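Local coordinates for ABC transporter ATP-binding protein (Sulfolobus tokodaii, PDB 2PJZ) that probably binds and hydrolyses ATP as the nucleotide-binding subunit of an ABC transporter, putatively one for cobalt, at residues A[216-221]-A[237-242]. Numbering follows the deposited sequence.
Sequences SSIVEG and VSIVKG
Ser217 with Val240, and Val219 with Ser238, form the two hydrogen-bonded pairs of an antiparallel strand pairing, each closed by a reciprocal couple of backbone bonds. Ser217 N reaches Val240 O at 2.8 Å, and Val240 N returns to Ser217 O almost straight (173° at the hydrogen). Between them lies the non-hydrogen-bonded pair Ile218 and Ile239, whose CA atoms stand 4.7 Å apart; here Ile218 CA turns its hydrogen to Ser238 O.

The two serines bond again with their side chains, at opposite ends of the ladder. Ser238 OG meets Gly221 O at 2.6 Å, in the carbonyl plane and on a lone pair; donating there while accepting from Arg223 N, this hydroxyl is held by two partners. Ser217 OG gives its proton to Gly242 O at 2.7 Å but arrives 36° above the carbonyl plane. In both serines OG lies anti to the carbonyl carbon (chi1 -63° in Ser217), which brings the hydroxyl to a glycine carbonyl further along the partner segment.

Ile218, Ile239 and Val237 share one face. Ile218 CG1, anti to its backbone N, slants across Val237 CG1 at a tight 3.4 Å, while its CD1 lies 3.9 Å from Ile239 CG1. Leu251 and Ile261 add to this apolar side.

Strands 246-247 and 228-232 flank the pair, making these the central strands of a small antiparallel sheet distinct from the mixed sheet of the P-loop NTPase-like core, which probably binds nucleotide. Backbone bonds thus fix the register, while two buried serine hydroxyls each hold a glycine carbonyl of the opposite segment.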
ATOM      1  N   SER A 216       5.284 -18.849   8.808  1.00 24.25           N
ATOM      2  CA  SER A 216       5.161 -18.716  10.250  1.00 23.13           C
ATOM      3  C   SER A 216       3.829 -19.237  10.780  1.00 23.52           C
ATOM      4  O   SER A 216       2.905 -19.522  10.006  1.00 22.97           O
ATOM      5  CB  SER A 216       5.241 -17.240  10.639  1.00 23.68           C
ATOM      6  OG  SER A 216       4.173 -16.556   9.994  1.00 22.59           O
ATOM      7  N   SER A 217       3.726 -19.285  12.103  1.00 24.24           N
ATOM      8  CA  SER A 217       2.466 -19.597  12.766  1.00 26.04           C
ATOM      9  C   SER A 217       2.095 -18.427  13.643  1.00 26.70           C
ATOM     10  O   SER A 217       2.955 -17.685  14.080  1.00 26.32           O
ATOM     11  CB  SER A 217       2.590 -20.865  13.629  1.00 26.28           C
ATOM     12  OG  SER A 217       2.874 -21.993  12.821  1.00 27.54           O
ATOM     13  N   ILE A 218       0.811 -18.259  13.913  1.00 27.66           N
ATOM     14  CA  ILE A 218       0.392 -17.161  14.763  1.00 29.20           C
ATOM     15  C   ILE A 218      -0.279 -17.685  16.030  1.00 29.94           C
ATOM     16  O   ILE A 218      -1.177 -18.531  15.950  1.00 30.90           O
ATOM     17  CB  ILE A 218      -0.482 -16.154  13.964  1.00 29.90           C
ATOM     18  CG1 ILE A 218      -0.619 -14.834  14.712  1.00 30.90           C
ATOM     19  CG2 ILE A 218      -1.831 -16.766  13.564  1.00 31.28           C
ATOM     20  CD1 ILE A 218      -0.813 -13.645  13.797  1.00 34.25           C
ATOM     21  N   VAL A 219       0.178 -17.218  17.190  1.00 30.54           N
ATOM     22  CA  VAL A 219      -0.346 -17.699  18.475  1.00 31.45           C
ATOM     23  C   VAL A 219      -0.613 -16.593  19.485  1.00 32.39           C
ATOM     24  O   VAL A 219       0.068 -15.574  19.494  1.00 32.05           O
ATOM     25  CB  VAL A 219       0.600 -18.762  19.124  1.00 31.60           C
ATOM     26  CG1 VAL A 219       0.907 -19.879  18.141  1.00 31.05           C
ATOM     27  CG2 VAL A 219       1.886 -18.127  19.631  1.00 31.53           C
ATOM     28  N   GLU A 220      -1.598 -16.812  20.359  1.00 33.83           N
ATOM     29  CA  GLU A 220      -1.842 -15.939  21.501  1.00 35.09           C
ATOM     30  C   GLU A 220      -0.658 -15.997  22.445  1.00 35.62           C
ATOM     31  O   GLU A 220      -0.025 -17.045  22.574  1.00 36.15           O
ATOM     32  CB  GLU A 220      -3.113 -16.376  22.233  1.00 35.12           C
ATOM     33  CG  GLU A 220      -3.735 -15.302  23.100  1.00 36.30           C
ATOM     34  CD  GLU A 220      -4.972 -15.791  23.841  1.00 37.10           C
ATOM     35  OE1 GLU A 220      -5.518 -16.863  23.485  1.00 41.21           O
ATOM     36  OE2 GLU A 220      -5.406 -15.098  24.787  1.00 39.15           O
ATOM     37  N   GLY A 221      -0.356 -14.872  23.088  1.00 36.28           N
ATOM     38  CA  GLY A 221       0.719 -14.776  24.072  1.00 37.23           C
ATOM     39  C   GLY A 221       2.037 -14.270  23.509  1.00 38.05           C
ATOM     40  O   GLY A 221       2.253 -14.288  22.296  1.00 38.18           O
ATOM     41  N   VAL A 237       0.118 -11.171  20.633  1.00 30.83           N
ATOM     42  CA  VAL A 237      -0.025 -12.203  19.626  1.00 29.49           C
ATOM     43  C   VAL A 237       1.340 -12.386  18.995  1.00 28.34           C
ATOM     44  O   VAL A 237       1.928 -11.436  18.472  1.00 27.83           O
ATOM     45  CB  VAL A 237      -1.069 -11.814  18.538  1.00 29.54           C
ATOM     46  CG1 VAL A 237      -1.030 -12.775  17.398  1.00 29.10           C
ATOM     47  CG2 VAL A 237      -2.478 -11.774  19.120  1.00 30.71           C
ATOM     48  N   SER A 238       1.867 -13.602  19.065  1.00 27.14           N
ATOM     49  CA  SER A 238       3.204 -13.861  18.554  1.00 26.11           C
ATOM     50  C   SER A 238       3.180 -14.528  17.206  1.00 25.52           C
ATOM     51  O   SER A 238       2.429 -15.489  16.975  1.00 24.68           O
ATOM     52  CB  SER A 238       4.016 -14.709  19.535  1.00 26.10           C
ATOM     53  OG  SER A 238       4.285 -13.969  20.706  1.00 26.12           O
ATOM     54  N   ILE A 239       4.037 -14.018  16.318  1.00 24.63           N
ATOM     55  CA  ILE A 239       4.317 -14.650  15.041  1.00 24.65           C
ATOM     56  C   ILE A 239       5.628 -15.428  15.230  1.00 25.91           C
ATOM     57  O   ILE A 239       6.695 -14.836  15.499  1.00 24.07           O
ATOM     58  CB  ILE A 239       4.386 -13.594  13.894  1.00 23.97           C
ATOM     59  CG1 ILE A 239       3.030 -12.868  13.773  1.00 24.48           C
ATOM     60  CG2 ILE A 239       4.731 -14.235  12.600  1.00 22.03           C
ATOM     61  CD1 ILE A 239       3.034 -11.633  12.865  1.00 26.19           C
ATOM     62  N   VAL A 240       5.514 -16.755  15.122  1.00 27.66           N
ATOM     63  CA  VAL A 240       6.611 -17.690  15.418  1.00 29.21           C
ATOM     64  C   VAL A 240       7.003 -18.549  14.195  1.00 31.07           C
ATOM     65  O   VAL A 240       6.157 -18.955  13.393  1.00 31.35           O
ATOM     66  CB  VAL A 240       6.253 -18.590  16.633  1.00 29.22           C
ATOM     67  CG1 VAL A 240       5.983 -17.738  17.884  1.00 28.42           C
ATOM     68  CG2 VAL A 240       5.036 -19.451  16.322  1.00 29.26           C
ATOM     69  N   LYS A 241       8.297 -18.817  14.052  1.00 33.16           N
ATOM     70  CA  LYS A 241       8.798 -19.627  12.953  1.00 35.52           C
ATOM     71  C   LYS A 241       8.486 -21.105  13.222  1.00 37.16           C
ATOM     72  O   LYS A 241       8.670 -21.588  14.333  1.00 37.38           O
ATOM     73  CB  LYS A 241      10.305 -19.414  12.788  1.00 35.79           C
ATOM     74  CG  LYS A 241      10.802 -19.814  11.431  1.00 37.06           C
ATOM     75  CD  LYS A 241      12.165 -19.192  11.091  1.00 38.60           C
ATOM     76  CE  LYS A 241      12.425 -19.343   9.612  1.00 38.25           C
ATOM     77  NZ  LYS A 241      11.630 -18.338   8.839  1.00 40.03           N
ATOM     78  N   GLY A 242       8.006 -21.816  12.211  1.00 39.13           N
ATOM     79  CA  GLY A 242       7.593 -23.205  12.418  1.00 41.84           C
ATOM     80  C   GLY A 242       6.318 -23.359  13.240  1.00 43.27           C
ATOM     81  O   GLY A 242       5.534 -22.411  13.358  1.00 43.73           O
TER